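Long-range contacts in short chain dehydrogenase/reductase (Acinetobacter baumannii, PDB 4IUY), which probably catalyses the oxidation or reduction of an alcohol or carbonyl substrate with a nicotinamide cofactor, as in other short-chain dehydrogenases/reductases: residues 163-169 with 182-186; 202-207 with 258-264; 84-88 with 134-139; 206-210 with 265-269. All coordinates share one frame; numbering follows the deposited sequence.

Contact 1: 163-169 with 182-186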
loop_
_atom_site.group_PDB
_atom_site.type_symbol
_atom_site.label_atom_id
_atom_site.label_comp_id
_atom_site.label_asym_id
_atom_site.label_seq_id
_atom_site.Cartn_x
_atom_site.Cartn_y
_atom_site.Cartn_z
ATOM N N ILE D 163 -18.056 -1.073 5.769
ATOM C CA ILE D 163 -17.340 -2.025 6.578
ATOM C C ILE D 163 -16.627 -2.990 5.648
ATOM O O ILE D 163 -17.260 -3.782 4.933
ATOM C CB ILE D 163 -18.234 -2.787 7.545
ATOM C CG1 ILE D 163 -19.112 -1.819 8.329
ATOM C CG2 ILE D 163 -17.362 -3.621 8.471
ATOM C CD1 ILE D 163 -18.343 -0.754 9.038
ATOM N N THR D 164 -15.302 -2.896 5.616
ATOM C CA THR D 164 -14.549 -3.850 4.815
ATOM C C THR D 164 -14.063 -4.998 5.707
ATOM O O THR D 164 -14.871 -5.758 6.220
ATOM C CB THR D 164 -13.409 -3.154 4.010
ATOM O OG1 THR D 164 -12.448 -2.532 4.880
ATOM C CG2 THR D 164 -14.031 -2.110 3.072
ATOM N N SER D 165 -12.751 -5.090 5.896
ATOM C CA SER D 165 -12.085 -6.202 6.568
ATOM C C SER D 165 -10.590 -6.000 6.357
ATOM O O SER D 165 -10.169 -5.439 5.339
ATOM C CB SER D 165 -12.478 -7.530 5.915
ATOM O OG SER D 165 -11.684 -8.610 6.393
ATOM N N ILE D 166 -9.774 -6.472 7.284
ATOM C CA ILE D 166 -8.334 -6.428 7.056
ATOM C C ILE D 166 -7.966 -7.328 5.892
ATOM O O ILE D 166 -6.894 -7.216 5.321
ATOM C CB ILE D 166 -7.514 -6.778 8.299
ATOM C CG1 ILE D 166 -7.852 -8.172 8.812
ATOM C CG2 ILE D 166 -7.714 -5.735 9.388
ATOM C CD1 ILE D 166 -6.884 -8.627 9.958
ATOM N N LEU D 167 -8.885 -8.215 5.532
ATOM C CA LEU D 167 -8.712 -9.065 4.360
ATOM C C LEU D 167 -8.819 -8.308 3.041
ATOM O O LEU D 167 -8.670 -8.879 1.976
ATOM C CB LEU D 167 -9.704 -10.222 4.388
ATOM C CG LEU D 167 -9.352 -11.214 5.506
ATOM C CD1 LEU D 167 -10.300 -12.369 5.490
ATOM C CD2 LEU D 167 -7.885 -11.712 5.391
ATOM N N SER D 168 -9.094 -7.019 3.110
ATOM C CA SER D 168 -9.077 -6.209 1.911
ATOM C C SER D 168 -7.609 -6.014 1.476
ATOM O O SER D 168 -7.352 -5.732 0.320
ATOM C CB SER D 168 -9.779 -4.876 2.157
ATOM O OG SER D 168 -9.032 -4.067 3.046
ATOM N N GLN D 169 -6.656 -6.199 2.401
ATOM C CA GLN D 169 -5.231 -6.098 2.054
ATOM C C GLN D 169 -4.406 -7.300 2.502
ATOM O O GLN D 169 -3.387 -7.585 1.923
ATOM C CB GLN D 169 -4.598 -4.827 2.634
ATOM C CG GLN D 169 -5.240 -3.512 2.198
ATOM C CD GLN D 169 -4.478 -2.298 2.715
ATOM O OE1 GLN D 169 -4.470 -2.011 3.917
ATOM N NE2 GLN D 169 -3.825 -1.592 1.811
ATOM N N LYS D 182 -13.610 -7.604 -0.848
ATOM C CA LYS D 182 -13.196 -6.596 0.132
ATOM C C LYS D 182 -12.142 -5.610 -0.411
ATOM O O LYS D 182 -12.235 -4.405 -0.163
ATOM C CB LYS D 182 -12.677 -7.258 1.412
ATOM C CG LYS D 182 -13.763 -7.966 2.219
ATOM C CD LYS D 182 -14.945 -7.080 2.543
ATOM C CE LYS D 182 -15.897 -7.764 3.516
ATOM N NZ LYS D 182 -16.963 -6.831 4.074
ATOM N N ALA D 183 -11.146 -6.112 -1.138
ATOM C CA ALA D 183 -10.191 -5.220 -1.806
ATOM C C ALA D 183 -10.936 -4.350 -2.826
ATOM O O ALA D 183 -10.606 -3.177 -3.018
ATOM C CB ALA D 183 -9.096 -6.006 -2.514
ATOM N N GLY D 184 -11.907 -4.940 -3.514
ATOM C CA GLY D 184 -12.711 -4.167 -4.443
ATOM C C GLY D 184 -13.440 -3.030 -3.740
ATOM O O GLY D 184 -13.489 -1.913 -4.243
ATOM N N LEU D 185 -14.054 -3.340 -2.599
ATOM C CA LEU D 185 -14.800 -2.353 -1.842
ATOM C C LEU D 185 -13.870 -1.279 -1.279
ATOM O O LEU D 185 -14.196 -0.081 -1.315
ATOM C CB LEU D 185 -15.600 -3.019 -0.727
ATOM C CG LEU D 185 -16.478 -2.108 0.128
ATOM C CD1 LEU D 185 -17.470 -1.336 -0.710
ATOM C CD2 LEU D 185 -17.166 -2.874 1.272
ATOM N N ARG D 186 -12.688 -1.701 -0.832
ATOM C CA ARG D 186 -11.702 -0.755 -0.306
ATOM C C ARG D 186 -11.329 0.292 -1.351
ATOM O O ARG D 186 -11.322 1.489 -1.068
ATOM C CB ARG D 186 -10.432 -1.465 0.176
ATOM C CG ARG D 186 -9.411 -0.509 0.788
ATOM C CD ARG D 186 -8.087 -1.221 1.102
ATOM N NE ARG D 186 -7.325 -0.433 2.064
ATOM C CZ ARG D 186 -6.509 0.567 1.742
ATOM N NH1 ARG D 186 -6.325 0.905 0.462
ATOM N NH2 ARG D 186 -5.878 1.234 2.704
#
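Lys182 and Ser165 meet in what is probably the active site of this short-chain dehydrogenase/reductase (SDR). Tyr178 and Lys182 fit the Tyr-x-x-x-Lys signature of the family. Ser165 follows strand 159-163 at the position of the conserved serine. The Lys182 chain runs alongside this loop, and its CG lies 3.9 Å from Ser165 CB. A bend at chi2 (-54°) followed by an extended end carries the amine to the strand end. There Lys182 NZ donates to Thr164 O at 3.2 Å, from above the carbonyl plane. Thr164 O thus holds the amine, with weaker help from Ile163 O.

Ser165 OG faces its own loop and accepts from Leu167 N at 3.0 Å. This ST turn starts the short 3-10 segment 166-168. One helical turn after Lys182, Leu185 fits its CD2 against Thr164 CG2 at 3.7 Å. Ser168 sits over the helix backbone, with its CB 3.4 Å from Lys182 O and its O 3.3 Å from Ala183 CB. His187 of the second subunit also packs on Ala183.

At the solvent side, where Gln169 lies, the contact is a stack. The Gln169 amide lies nearly parallel to the Arg186 guanidinium, their planes 12° apart. Glu262, from the last strand outside both segments, ties them together. Its carboxylate pairs with Arg186 NE and is hydrogen-bonded to the Thr164 and Ser168 hydroxyls. Ser168 OG approaches the edge of the guanidinium, and Gln169 NE2 lies over its centre, 3.4 Å from Arg186 CZ.

Contact 2: 202-207 with 258-264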
loop_
_atom_site.group_PDB
_atom_site.type_symbol
_atom_site.label_atom_id
_atom_site.label_comp_id
_atom_site.label_asym_id
_atom_site.label_seq_id
_atom_site.Cartn_x
_atom_site.Cartn_y
_atom_site.Cartn_z
ATOM N N ASN D 202 -18.664 12.668 2.407
ATOM C CA ASN D 202 -17.400 11.959 2.571
ATOM C C ASN D 202 -17.622 10.425 2.681
ATOM O O ASN D 202 -18.653 9.959 3.192
ATOM C CB ASN D 202 -16.557 12.520 3.741
ATOM C CG ASN D 202 -17.244 12.381 5.092
ATOM O OD1 ASN D 202 -18.471 12.249 5.172
ATOM N ND2 ASN D 202 -16.451 12.425 6.169
ATOM N N VAL D 203 -16.652 9.657 2.192
ATOM C CA VAL D 203 -16.797 8.217 2.082
ATOM C C VAL D 203 -15.552 7.541 2.662
ATOM O O VAL D 203 -14.432 7.746 2.181
ATOM C CB VAL D 203 -16.987 7.780 0.613
ATOM C CG1 VAL D 203 -17.260 6.280 0.537
ATOM C CG2 VAL D 203 -18.146 8.583 -0.066
ATOM N N ASN D 204 -15.762 6.738 3.701
ATOM C CA ASN D 204 -14.663 6.081 4.402
ATOM C C ASN D 204 -14.965 4.630 4.744
ATOM O O ASN D 204 -16.110 4.172 4.662
ATOM C CB ASN D 204 -14.308 6.853 5.667
ATOM C CG ASN D 204 -13.763 8.211 5.363
ATOM O OD1 ASN D 204 -12.612 8.356 4.923
ATOM N ND2 ASN D 204 -14.603 9.225 5.523
ATOM N N ALA D 205 -13.924 3.903 5.126
ATOM C CA ALA D 205 -14.061 2.490 5.426
ATOM C C ALA D 205 -13.520 2.144 6.798
ATOM O O ALA D 205 -12.597 2.771 7.290
ATOM C CB ALA D 205 -13.339 1.639 4.330
ATOM N N ILE D 206 -14.099 1.119 7.401
ATOM C CA ILE D 206 -13.550 0.516 8.590
ATOM C C ILE D 206 -13.260 -0.949 8.306
ATOM O O ILE D 206 -14.120 -1.668 7.772
ATOM C CB ILE D 206 -14.528 0.621 9.761
ATOM C CG1 ILE D 206 -14.705 2.103 10.115
ATOM C CG2 ILE D 206 -13.990 -0.196 10.953
ATOM C CD1 ILE D 206 -15.842 2.399 11.077
ATOM N N ALA D 207 -12.049 -1.379 8.652
ATOM C CA ALA D 207 -11.586 -2.735 8.394
ATOM C C ALA D 207 -11.346 -3.475 9.710
ATOM O O ALA D 207 -10.284 -3.367 10.304
ATOM C CB ALA D 207 -10.287 -2.702 7.558
ATOM N N ILE D 258 -12.017 14.139 6.567
ATOM C CA ILE D 258 -11.482 12.836 6.236
ATOM C C ILE D 258 -12.354 12.193 5.194
ATOM O O ILE D 258 -13.531 12.017 5.419
ATOM C CB ILE D 258 -11.497 11.905 7.485
ATOM C CG1 ILE D 258 -10.676 12.500 8.619
ATOM C CG2 ILE D 258 -11.022 10.479 7.136
ATOM C CD1 ILE D 258 -10.698 11.613 9.868
ATOM N N THR D 259 -11.783 11.837 4.056
ATOM C CA THR D 259 -12.526 11.075 3.064
ATOM C C THR D 259 -11.573 10.168 2.292
ATOM O O THR D 259 -10.438 10.569 1.996
ATOM C CB THR D 259 -13.359 11.970 2.097
ATOM O OG1 THR D 259 -14.328 11.153 1.420
ATOM C CG2 THR D 259 -12.489 12.672 1.044
ATOM N N GLY D 260 -12.029 8.952 1.991
ATOM C CA GLY D 260 -11.252 8.032 1.178
ATOM C C GLY D 260 -10.267 7.147 1.912
ATOM O O GLY D 260 -9.327 6.655 1.303
ATOM N N ILE D 261 -10.470 6.937 3.211
ATOM C CA ILE D 261 -9.510 6.169 3.989
ATOM C C ILE D 261 -10.125 4.900 4.538
ATOM O O ILE D 261 -11.347 4.769 4.616
ATOM C CB ILE D 261 -8.895 6.992 5.169
ATOM C CG1 ILE D 261 -9.870 7.082 6.331
ATOM C CG2 ILE D 261 -8.470 8.401 4.705
ATOM C CD1 ILE D 261 -9.218 7.493 7.607
ATOM N N GLU D 262 -9.262 3.971 4.933
ATOM C CA GLU D 262 -9.702 2.766 5.605
ATOM C C GLU D 262 -8.965 2.689 6.936
ATOM O O GLU D 262 -7.732 2.651 6.982
ATOM C CB GLU D 262 -9.413 1.531 4.746
ATOM C CG GLU D 262 -9.773 0.209 5.410
ATOM C CD GLU D 262 -9.234 -0.997 4.644
ATOM O OE1 GLU D 262 -7.987 -1.202 4.610
ATOM O OE2 GLU D 262 -10.058 -1.760 4.110
ATOM N N ILE D 263 -9.734 2.711 8.013
ATOM C CA ILE D 263 -9.223 2.571 9.375
ATOM C C ILE D 263 -9.270 1.094 9.791
ATOM O O ILE D 263 -10.359 0.499 9.931
ATOM C CB ILE D 263 -10.076 3.398 10.357
ATOM C CG1 ILE D 263 -10.019 4.889 9.991
ATOM C CG2 ILE D 263 -9.641 3.151 11.809
ATOM C CD1 ILE D 263 -10.843 5.803 10.950
ATOM N N LYS D 264 -8.098 0.504 9.982
ATOM C CA LYS D 264 -8.001 -0.885 10.427
ATOM C C LYS D 264 -8.174 -0.948 11.923
ATOM O O LYS D 264 -7.608 -0.135 12.643
ATOM C CB LYS D 264 -6.678 -1.522 10.013
ATOM C CG LYS D 264 -6.497 -1.614 8.494
ATOM C CD LYS D 264 -5.155 -2.249 8.148
ATOM C CE LYS D 264 -4.012 -1.349 8.554
ATOM N NZ LYS D 264 -2.712 -2.041 8.345
#
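Strand 202-207 pairs with 258-264 at one margin of the parallel Rossmann sheet. Ala205, Ile206 and Ala207 lie beside Glu262, Ile263 and Lys264. Ile263 N donates to Ala205 O, and Ile263 O accepts from Ala207 N at 2.8 Å. Ile206 and Ile263 face helix 244-251, while Ala205 turns to Thr189 of helix 176-196. Ile261 packs on Ile263 of the third subunit, and Ile263 on its Ile261.

Before Glu262 the second segment is irregular, and side chains join in the pairing. Ala205 N still donates to Ile261 O. The Asn204 amide works with both ends. Its OD1 accepts from Ile261 N at 3.1 Å, and its ND2 donates to Ile258 O at 3.0 Å. Asn202 ND2 reaches the same Ile258 O, nearly in line with the C=O bond, so this carbonyl takes two amide donors. The other end of the Asn202 amide is bonded to Ser159.

Thr259 OG1, anti to its own N (chi1 -164°), stands in for a backbone acceptor and takes the Val203 N-H at 2.9 Å. Gly260 N donates to Val203 O at 2.7 Å. Further on, the Glu262 carboxylate, held by Thr164, Ser168 and Arg186, lies against Ala207, with CD 3.5 Å from Ala207 CB.

Contact 3: 84-88 with 134-139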
loop_
_atom_site.group_PDB
_atom_site.type_symbol
_atom_site.label_atom_id
_atom_site.label_comp_id
_atom_site.label_asym_id
_atom_site.label_seq_id
_atom_site.Cartn_x
_atom_site.Cartn_y
_atom_site.Cartn_z
ATOM N N LEU D 84 -35.637 -6.554 3.214
ATOM C CA LEU D 84 -35.246 -6.532 1.805
ATOM C C LEU D 84 -33.985 -7.357 1.536
ATOM O O LEU D 84 -33.251 -7.683 2.457
ATOM C CB LEU D 84 -35.054 -5.079 1.334
ATOM C CG LEU D 84 -34.157 -4.113 2.131
ATOM C CD1 LEU D 84 -32.677 -4.315 1.876
ATOM C CD2 LEU D 84 -34.563 -2.677 1.843
ATOM N N ASP D 85 -33.729 -7.678 0.271
ATOM C CA ASP D 85 -32.442 -8.231 -0.123
ATOM C C ASP D 85 -31.529 -7.066 -0.501
ATOM O O ASP D 85 -31.913 -6.221 -1.308
ATOM C CB ASP D 85 -32.575 -9.189 -1.300
ATOM C CG ASP D 85 -31.220 -9.714 -1.772
ATOM O OD1 ASP D 85 -30.216 -9.509 -1.057
ATOM O OD2 ASP D 85 -31.143 -10.310 -2.868
ATOM N N VAL D 86 -30.334 -7.009 0.086
ATOM C CA VAL D 86 -29.411 -5.903 -0.191
ATOM C C VAL D 86 -29.017 -5.823 -1.676
ATOM O O VAL D 86 -28.558 -4.780 -2.136
ATOM C CB VAL D 86 -28.133 -5.940 0.708
ATOM C CG1 VAL D 86 -28.130 -4.779 1.689
ATOM C CG2 VAL D 86 -28.010 -7.266 1.438
ATOM N N ASN D 87 -29.224 -6.914 -2.417
ATOM C CA ASN D 87 -28.964 -6.954 -3.862
ATOM C C ASN D 87 -30.098 -6.464 -4.753
ATOM O O ASN D 87 -29.934 -6.359 -5.973
ATOM C CB ASN D 87 -28.567 -8.362 -4.279
ATOM C CG ASN D 87 -27.123 -8.665 -3.937
ATOM O OD1 ASN D 87 -26.208 -8.195 -4.623
ATOM N ND2 ASN D 87 -26.906 -9.416 -2.849
ATOM N N ASP D 88 -31.243 -6.184 -4.126
ATOM C CA ASP D 88 -32.446 -5.688 -4.790
ATOM C C ASP D 88 -32.446 -4.154 -4.786
ATOM O O ASP D 88 -32.840 -3.516 -3.802
ATOM C CB ASP D 88 -33.670 -6.243 -4.039
ATOM C CG ASP D 88 -34.986 -5.982 -4.741
ATOM O OD1 ASP D 88 -35.065 -5.065 -5.579
ATOM O OD2 ASP D 88 -35.956 -6.716 -4.446
ATOM N N ASP D 134 -21.440 -10.203 -4.973
ATOM C CA ASP D 134 -22.610 -9.315 -5.092
ATOM C C ASP D 134 -23.024 -8.724 -3.766
ATOM O O ASP D 134 -23.333 -7.537 -3.691
ATOM C CB ASP D 134 -23.812 -10.012 -5.730
ATOM C CG ASP D 134 -23.573 -10.342 -7.177
ATOM O OD1 ASP D 134 -22.514 -9.928 -7.702
ATOM O OD2 ASP D 134 -24.432 -11.005 -7.782
ATOM N N THR D 135 -23.021 -9.553 -2.728
ATOM C CA THR D 135 -23.329 -9.112 -1.380
ATOM C C THR D 135 -22.244 -8.189 -0.798
ATOM O O THR D 135 -22.560 -7.170 -0.186
ATOM C CB THR D 135 -23.506 -10.306 -0.428
ATOM O OG1 THR D 135 -24.686 -11.035 -0.786
ATOM C CG2 THR D 135 -23.623 -9.824 1.031
ATOM N N ASN D 136 -20.972 -8.534 -1.000
ATOM C CA ASN D 136 -19.891 -7.783 -0.355
ATOM C C ASN D 136 -19.468 -6.525 -1.074
ATOM O O ASN D 136 -18.950 -5.598 -0.439
ATOM C CB ASN D 136 -18.654 -8.665 -0.122
ATOM C CG ASN D 136 -18.888 -9.764 0.905
ATOM O OD1 ASN D 136 -19.746 -9.648 1.757
ATOM N ND2 ASN D 136 -18.122 -10.835 0.819
ATOM N N LEU D 137 -19.713 -6.473 -2.382
ATOM C CA LEU D 137 -19.191 -5.375 -3.205
ATOM C C LEU D 137 -20.293 -4.706 -4.045
ATOM O O LEU D 137 -20.465 -3.487 -4.013
ATOM C CB LEU D 137 -18.061 -5.860 -4.104
ATOM C CG LEU D 137 -17.494 -4.879 -5.134
ATOM C CD1 LEU D 137 -16.923 -3.595 -4.481
ATOM C CD2 LEU D 137 -16.436 -5.560 -5.980
ATOM N N LYS D 138 -21.053 -5.497 -4.790
ATOM C CA LYS D 138 -22.081 -4.887 -5.634
ATOM C C LYS D 138 -23.196 -4.210 -4.839
ATOM O O LYS D 138 -23.618 -3.114 -5.187
ATOM C CB LYS D 138 -22.676 -5.884 -6.602
ATOM C CG LYS D 138 -23.610 -5.250 -7.614
ATOM C CD LYS D 138 -24.095 -6.301 -8.580
ATOM C CE LYS D 138 -25.175 -5.741 -9.507
ATOM N NZ LYS D 138 -25.796 -6.833 -10.331
ATOM N N ALA D 139 -23.692 -4.865 -3.796
ATOM C CA ALA D 139 -24.767 -4.279 -2.999
ATOM C C ALA D 139 -24.413 -2.957 -2.310
ATOM O O ALA D 139 -25.180 -1.998 -2.410
ATOM C CB ALA D 139 -25.347 -5.286 -2.016
#
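Asn87 points its amide at helix 134-139 and crosses the side chains of both Asp134 and Thr135 at about a right angle. Its amide plane is turned 58° from the Asp134 carboxylate. The amide was probably built turned over. With its ends exchanged, it may hydrogen-bond to Asp134 O and to the Thr135 hydroxyl, which also bonds to Lys131 O. Beside it, Val86 faces Ala139 directly. Val86 CB lies 4.0 Å from Ala139 CB, and the same methyl sits 3.3 Å from Val86 O.

The loop follows strand 79-83 of the Rossmann fold. In SDR relatives an Asp-Val pair at this place lies near the cofactor adenine, and Asp85-Val86 matches it. The helix has a wider pi-type turn here, with Ala139 N bonded to Asp134 O at 2.7 Å. Asn136 lies within this turn, at the position of the family's active-site asparagine, and its amide reaches Val115 O.

The loop holds its own shape through a type I turn from Asp85 to Asp88, closed by Asp88 N to Asp85 O at 2.9 Å. An Asx turn lies over it. Asp85 OD1 takes the Asn87 N-H at 3.1 Å, almost straight at 177° but from above the carboxylate plane.

Contact 4: 206-210 with 265-269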
loop_
_atom_site.group_PDB
_atom_site.type_symbol
_atom_site.label_atom_id
_atom_site.label_comp_id
_atom_site.label_asym_id
_atom_site.label_seq_id
_atom_site.Cartn_x
_atom_site.Cartn_y
_atom_site.Cartn_z
ATOM N N ILE D 206 -14.099 1.119 7.401
ATOM C CA ILE D 206 -13.550 0.516 8.590
ATOM C C ILE D 206 -13.260 -0.949 8.306
ATOM O O ILE D 206 -14.120 -1.668 7.772
ATOM C CB ILE D 206 -14.528 0.621 9.761
ATOM C CG1 ILE D 206 -14.705 2.103 10.115
ATOM C CG2 ILE D 206 -13.990 -0.196 10.953
ATOM C CD1 ILE D 206 -15.842 2.399 11.077
ATOM N N ALA D 207 -12.049 -1.379 8.652
ATOM C CA ALA D 207 -11.586 -2.735 8.394
ATOM C C ALA D 207 -11.346 -3.475 9.710
ATOM O O ALA D 207 -10.284 -3.367 10.304
ATOM C CB ALA D 207 -10.287 -2.702 7.558
ATOM N N PRO D 208 -12.342 -4.228 10.174
ATOM C CA PRO D 208 -12.163 -4.979 11.415
ATOM C C PRO D 208 -11.231 -6.164 11.194
ATOM O O PRO D 208 -11.214 -6.696 10.082
ATOM C CB PRO D 208 -13.578 -5.512 11.710
ATOM C CG PRO D 208 -14.481 -4.782 10.773
ATOM C CD PRO D 208 -13.676 -4.443 9.588
ATOM N N GLY D 209 -10.500 -6.575 12.233
ATOM C CA GLY D 209 -9.824 -7.869 12.226
ATOM C C GLY D 209 -10.813 -8.981 12.537
ATOM O O GLY D 209 -12.000 -8.811 12.330
ATOM N N TYR D 210 -10.342 -10.112 13.050
ATOM C CA TYR D 210 -11.232 -11.204 13.399
ATOM C C TYR D 210 -12.005 -10.916 14.668
ATOM O O TYR D 210 -11.434 -10.710 15.739
ATOM C CB TYR D 210 -10.475 -12.521 13.533
ATOM C CG TYR D 210 -9.970 -13.061 12.218
ATOM C CD1 TYR D 210 -10.765 -13.891 11.431
ATOM C CD2 TYR D 210 -8.707 -12.733 11.749
ATOM C CE1 TYR D 210 -10.293 -14.392 10.213
ATOM C CE2 TYR D 210 -8.237 -13.220 10.535
ATOM C CZ TYR D 210 -9.018 -14.045 9.782
ATOM O OH TYR D 210 -8.520 -14.507 8.587
ATOM N N VAL D 265 -9.008 -1.873 12.381
ATOM C CA VAL D 265 -9.207 -2.077 13.814
ATOM C C VAL D 265 -8.944 -3.555 14.055
ATOM O O VAL D 265 -9.822 -4.415 13.843
ATOM C CB VAL D 265 -10.655 -1.650 14.248
ATOM C CG1 VAL D 265 -10.842 -1.788 15.714
ATOM C CG2 VAL D 265 -10.959 -0.191 13.827
ATOM N N ASP D 266 -7.720 -3.866 14.468
ATOM C CA ASP D 266 -7.292 -5.253 14.469
ATOM C C ASP D 266 -6.236 -5.588 15.536
ATOM O O ASP D 266 -5.667 -6.677 15.504
ATOM C CB ASP D 266 -6.776 -5.635 13.064
ATOM C CG ASP D 266 -5.454 -4.925 12.688
ATOM O OD1 ASP D 266 -5.014 -3.985 13.402
ATOM O OD2 ASP D 266 -4.849 -5.312 11.660
ATOM N N GLY D 267 -5.966 -4.671 16.471
ATOM C CA GLY D 267 -4.951 -4.934 17.492
ATOM C C GLY D 267 -3.586 -5.278 16.890
ATOM O O GLY D 267 -2.786 -5.996 17.502
ATOM N N GLY D 268 -3.324 -4.752 15.690
ATOM C CA GLY D 268 -2.044 -4.910 15.029
ATOM C C GLY D 268 -1.898 -6.166 14.196
ATOM O O GLY D 268 -0.814 -6.420 13.651
ATOM N N HIS D 269 -2.993 -6.915 14.048
ATOM C CA HIS D 269 -2.963 -8.184 13.326
ATOM C C HIS D 269 -2.319 -8.071 11.916
ATOM O O HIS D 269 -1.448 -8.877 11.543
ATOM C CB HIS D 269 -4.372 -8.766 13.208
ATOM C CG HIS D 269 -4.386 -10.217 12.844
ATOM N ND1 HIS D 269 -5.551 -10.933 12.670
ATOM C CD2 HIS D 269 -3.372 -11.098 12.664
ATOM C CE1 HIS D 269 -5.253 -12.181 12.353
ATOM N NE2 HIS D 269 -3.940 -12.311 12.359
HETATM O O HOH W 1 -7.807 -9.598 14.045
#
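The backbones of 206-210 and 265-269 run parallel at Pro208 and Val265, where Val265 N donates to Ala207 O at 2.9 Å and Val265 O accepts from Gly209 N at 2.8 Å. This is the end of the last strand pair of the Rossmann sheet. Pro208-Gly209 matches the Pro-Gly motif of the SDR family.

Ile206 and Val265 point the same way, side by side, with their CG2 methyls 4.2 Å apart. Pro246 packs on both from helix 244-251. Gly209 has no side chain, and its CA comes to 3.9 Å from Asp266 CB. Asp266 turns its carboxylate away from Gly209. Its OD1 accepts from Gly268 N at 2.9 Å in an Asx turn, and its OD2 takes the N-H of Ser270. A type I' turn from Asp266 to His269 then brings the histidine back towards the first segment.

His269 and Tyr210 meet rim to rim, with neither ring over the face of the other. The ring planes are 50° apart, and Tyr210 CD2 lies 3.5 Å from His269 CE1. The Tyr210 hydroxyl bonds to Asn172. One water accepts from Tyr210 N at 2.8 Å and also bonds to His269 ND1 at 3.0 Å. This water therefore links the two segments past the strand ends, where no direct backbone bond joins Tyr210 and His269.

Along the chain, contact 3 closes first, then contact 1. Contacts 2 and 4 both start from strand 202-208 and share Ile206 and Ala207. They follow one another along the last strand pair of the sheet, with centres about 13 Å apart. Contact 1 lies about 11 Å from each, centre to centre. Glu262 joins it to contact 2, and Thr164 and Ile166 join it to contact 4 through backbone bonds. Contact 3 lies across the chain's centre from contact 4, their centres about 24 Å apart, but its Leu137 packs on Leu185. The probable active-site residues sit at contact 1, where helix 176-196 meets the loop after strand 159-163. Contacts 1 and 3 touch the second subunit, 2 and 4 the third.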